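Local coordinates for protein clp gene regulator (ClgR) (Corynebacterium glutamicum, PDB 3F52) that probably binds regulatory DNA through a helix-turn-helix domain and activates transcription of clp protease genes in this actinomycete, at residues E46-A50 against S51-P55. Numbering follows the deposited sequence.
Sequences ELAEA and SRVSP
Two bends, at chi2 (-71°) and chi3 (59°), fold the Arg52 chain back over the last helical turn and bring its guanidinium to the carbonyl of Glu49. A chi1 of -53° sets Ser51 OG beside its own backbone N, and both donors reach Leu47 O.

Arg52 grips Glu49 O side-on. Arg52 NE and NH1 each donate to Glu49 O at 2.8 Å, and that oxygen lies in the guanidinium plane. NE arrives nearly along the C=O axis. NH1 comes in the carbonyl plane, on a lone pair. The backbone N of Arg52 adds a longer bond to Glu49 O at 3.2 Å, from above the carbonyl plane.

Leu47 O accepts Ser51 N at 2.8 Å and Ser51 OG at 2.9 Å, the hydroxyl from above the carbonyl plane. Leu47 CD1 packs alongside Ser51 OG. Both side chains also touch helix 70-80, at Ala79.

Arg52 has positive phi and ends helix 44-51 in a Schellman motif. Val53 N bonds back to Ala48 O at 3.1 Å, and together with the bond from Arg52 N to Glu49 O this makes the motif. Ala48 CB sits 4.1 Å from Pro55 CD, where the next helix starts. Ser54 is the N-cap of that helix, with OG bonded to Tyr57 N.

This is the turn between helices 44-51 and 55-62 of the helix-turn-helix domain. Carbonyls at the end of the first helix are satisfied by side chains as well as by backbone. The positive guanidinium at this C-terminal end should also interact favourably with the helix dipole.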
ATOM      1  N   GLU B  46     -10.074  17.266 -12.366  1.00 34.24           N
ATOM      2  CA  GLU B  46      -8.959  18.141 -12.012  1.00 33.90           C
ATOM      3  C   GLU B  46      -7.727  17.365 -11.550  1.00 33.75           C
ATOM      4  O   GLU B  46      -6.608  17.618 -12.008  1.00 33.30           O
ATOM      5  CB  GLU B  46      -9.388  19.120 -10.917  1.00 33.73           C
ATOM      6  CG  GLU B  46     -10.407  20.174 -11.371  1.00 34.70           C
ATOM      7  CD  GLU B  46     -10.798  21.128 -10.244  1.00 35.34           C
ATOM      8  OE1 GLU B  46     -10.303  20.950  -9.100  1.00 35.10           O
ATOM      9  OE2 GLU B  46     -11.576  22.082 -10.516  1.00 39.07           O
ATOM     10  N   LEU B  47      -7.936  16.420 -10.632  1.00 33.08           N
ATOM     11  CA  LEU B  47      -6.845  15.604 -10.153  1.00 33.25           C
ATOM     12  C   LEU B  47      -6.339  14.681 -11.255  1.00 33.02           C
ATOM     13  O   LEU B  47      -5.135  14.488 -11.399  1.00 33.18           O
ATOM     14  CB  LEU B  47      -7.254  14.791  -8.910  1.00 32.99           C
ATOM     15  CG  LEU B  47      -6.117  13.973  -8.280  1.00 33.60           C
ATOM     16  CD1 LEU B  47      -4.918  14.851  -7.958  1.00 35.06           C
ATOM     17  CD2 LEU B  47      -6.568  13.225  -7.032  1.00 31.30           C
ATOM     18  N   ALA B  48      -7.261  14.115 -12.024  1.00 32.86           N
ATOM     19  CA  ALA B  48      -6.884  13.235 -13.113  1.00 33.37           C
ATOM     20  C   ALA B  48      -5.939  13.953 -14.085  1.00 34.00           C
ATOM     21  O   ALA B  48      -4.853  13.448 -14.362  1.00 33.97           O
ATOM     22  CB  ALA B  48      -8.126  12.716 -13.832  1.00 33.29           C
ATOM     23  N   GLU B  49      -6.327  15.135 -14.578  1.00 34.83           N
ATOM     24  CA  GLU B  49      -5.435  15.877 -15.480  1.00 36.04           C
ATOM     25  C   GLU B  49      -4.087  16.217 -14.827  1.00 35.98           C
ATOM     26  O   GLU B  49      -3.041  16.013 -15.445  1.00 36.20           O
ATOM     27  CB  GLU B  49      -6.106  17.088 -16.155  1.00 36.22           C
ATOM     28  CG  GLU B  49      -6.797  18.083 -15.242  1.00 37.70           C
ATOM     29  CD  GLU B  49      -7.484  19.225 -16.011  1.00 37.88           C
ATOM     30  OE1 GLU B  49      -7.788  19.061 -17.221  1.00 40.18           O
ATOM     31  OE2 GLU B  49      -7.725  20.296 -15.399  1.00 40.86           O
ATOM     32  N   ALA B  50      -4.112  16.687 -13.575  1.00 35.82           N
ATOM     33  CA  ALA B  50      -2.884  16.958 -12.824  1.00 36.29           C
ATOM     34  C   ALA B  50      -1.974  15.717 -12.709  1.00 37.15           C
ATOM     35  O   ALA B  50      -0.750  15.839 -12.789  1.00 37.84           O
ATOM     36  CB  ALA B  50      -3.219  17.523 -11.440  1.00 36.03           C
ATOM     37  N   SER B  51      -2.577  14.535 -12.556  1.00 37.40           N
ATOM     38  CA  SER B  51      -1.842  13.260 -12.395  1.00 38.10           C
ATOM     39  C   SER B  51      -1.516  12.529 -13.701  1.00 38.56           C
ATOM     40  O   SER B  51      -0.907  11.454 -13.688  1.00 39.06           O
ATOM     41  CB  SER B  51      -2.615  12.312 -11.473  1.00 37.99           C
ATOM     42  OG  SER B  51      -2.939  12.944 -10.250  1.00 38.37           O
ATOM     43  N   ARG B  52      -1.930  13.109 -14.821  1.00 38.67           N
ATOM     44  CA  ARG B  52      -1.689  12.526 -16.144  1.00 39.19           C
ATOM     45  C   ARG B  52      -2.357  11.154 -16.307  1.00 38.25           C
ATOM     46  O   ARG B  52      -1.822  10.280 -16.987  1.00 38.46           O
ATOM     47  CB  ARG B  52      -0.178  12.453 -16.455  1.00 39.96           C
ATOM     48  CG  ARG B  52       0.618  13.757 -16.230  1.00 42.46           C
ATOM     49  CD  ARG B  52       0.297  14.832 -17.270  1.00 48.07           C
ATOM     50  NE  ARG B  52      -1.123  15.202 -17.273  1.00 51.64           N
ATOM     51  CZ  ARG B  52      -1.935  15.139 -18.332  1.00 52.66           C
ATOM     52  NH1 ARG B  52      -3.210  15.496 -18.200  1.00 52.47           N
ATOM     53  NH2 ARG B  52      -1.480  14.733 -19.518  1.00 53.19           N
ATOM     54  N   VAL B  53      -3.525  10.988 -15.681  1.00 36.63           N
ATOM     55  CA  VAL B  53      -4.351   9.781 -15.835  1.00 35.59           C
ATOM     56  C   VAL B  53      -5.786  10.169 -16.251  1.00 34.60           C
ATOM     57  O   VAL B  53      -6.188  11.319 -16.071  1.00 34.09           O
ATOM     58  CB  VAL B  53      -4.370   8.930 -14.524  1.00 35.48           C
ATOM     59  CG1 VAL B  53      -2.954   8.609 -14.056  1.00 36.10           C
ATOM     60  CG2 VAL B  53      -5.143   9.632 -13.425  1.00 34.92           C
ATOM     61  N   SER B  54      -6.551   9.235 -16.818  1.00 33.08           N
ATOM     62  CA  SER B  54      -7.960   9.507 -17.127  1.00 32.24           C
ATOM     63  C   SER B  54      -8.818   9.576 -15.838  1.00 31.77           C
ATOM     64  O   SER B  54      -8.475   8.952 -14.834  1.00 31.84           O
ATOM     65  CB  SER B  54      -8.515   8.458 -18.103  1.00 32.17           C
ATOM     66  OG  SER B  54      -8.659   7.208 -17.446  1.00 34.52           O
ATOM     67  N   PRO B  55      -9.926  10.351 -15.857  1.00 31.32           N
ATOM     68  CA  PRO B  55     -10.839  10.330 -14.703  1.00 30.59           C
ATOM     69  C   PRO B  55     -11.391   8.921 -14.373  1.00 30.16           C
ATOM     70  O   PRO B  55     -11.615   8.612 -13.208  1.00 28.65           O
ATOM     71  CB  PRO B  55     -11.972  11.279 -15.121  1.00 30.91           C
ATOM     72  CG  PRO B  55     -11.829  11.446 -16.608  1.00 30.90           C
ATOM     73  CD  PRO B  55     -10.370  11.294 -16.896  1.00 30.76           C
TER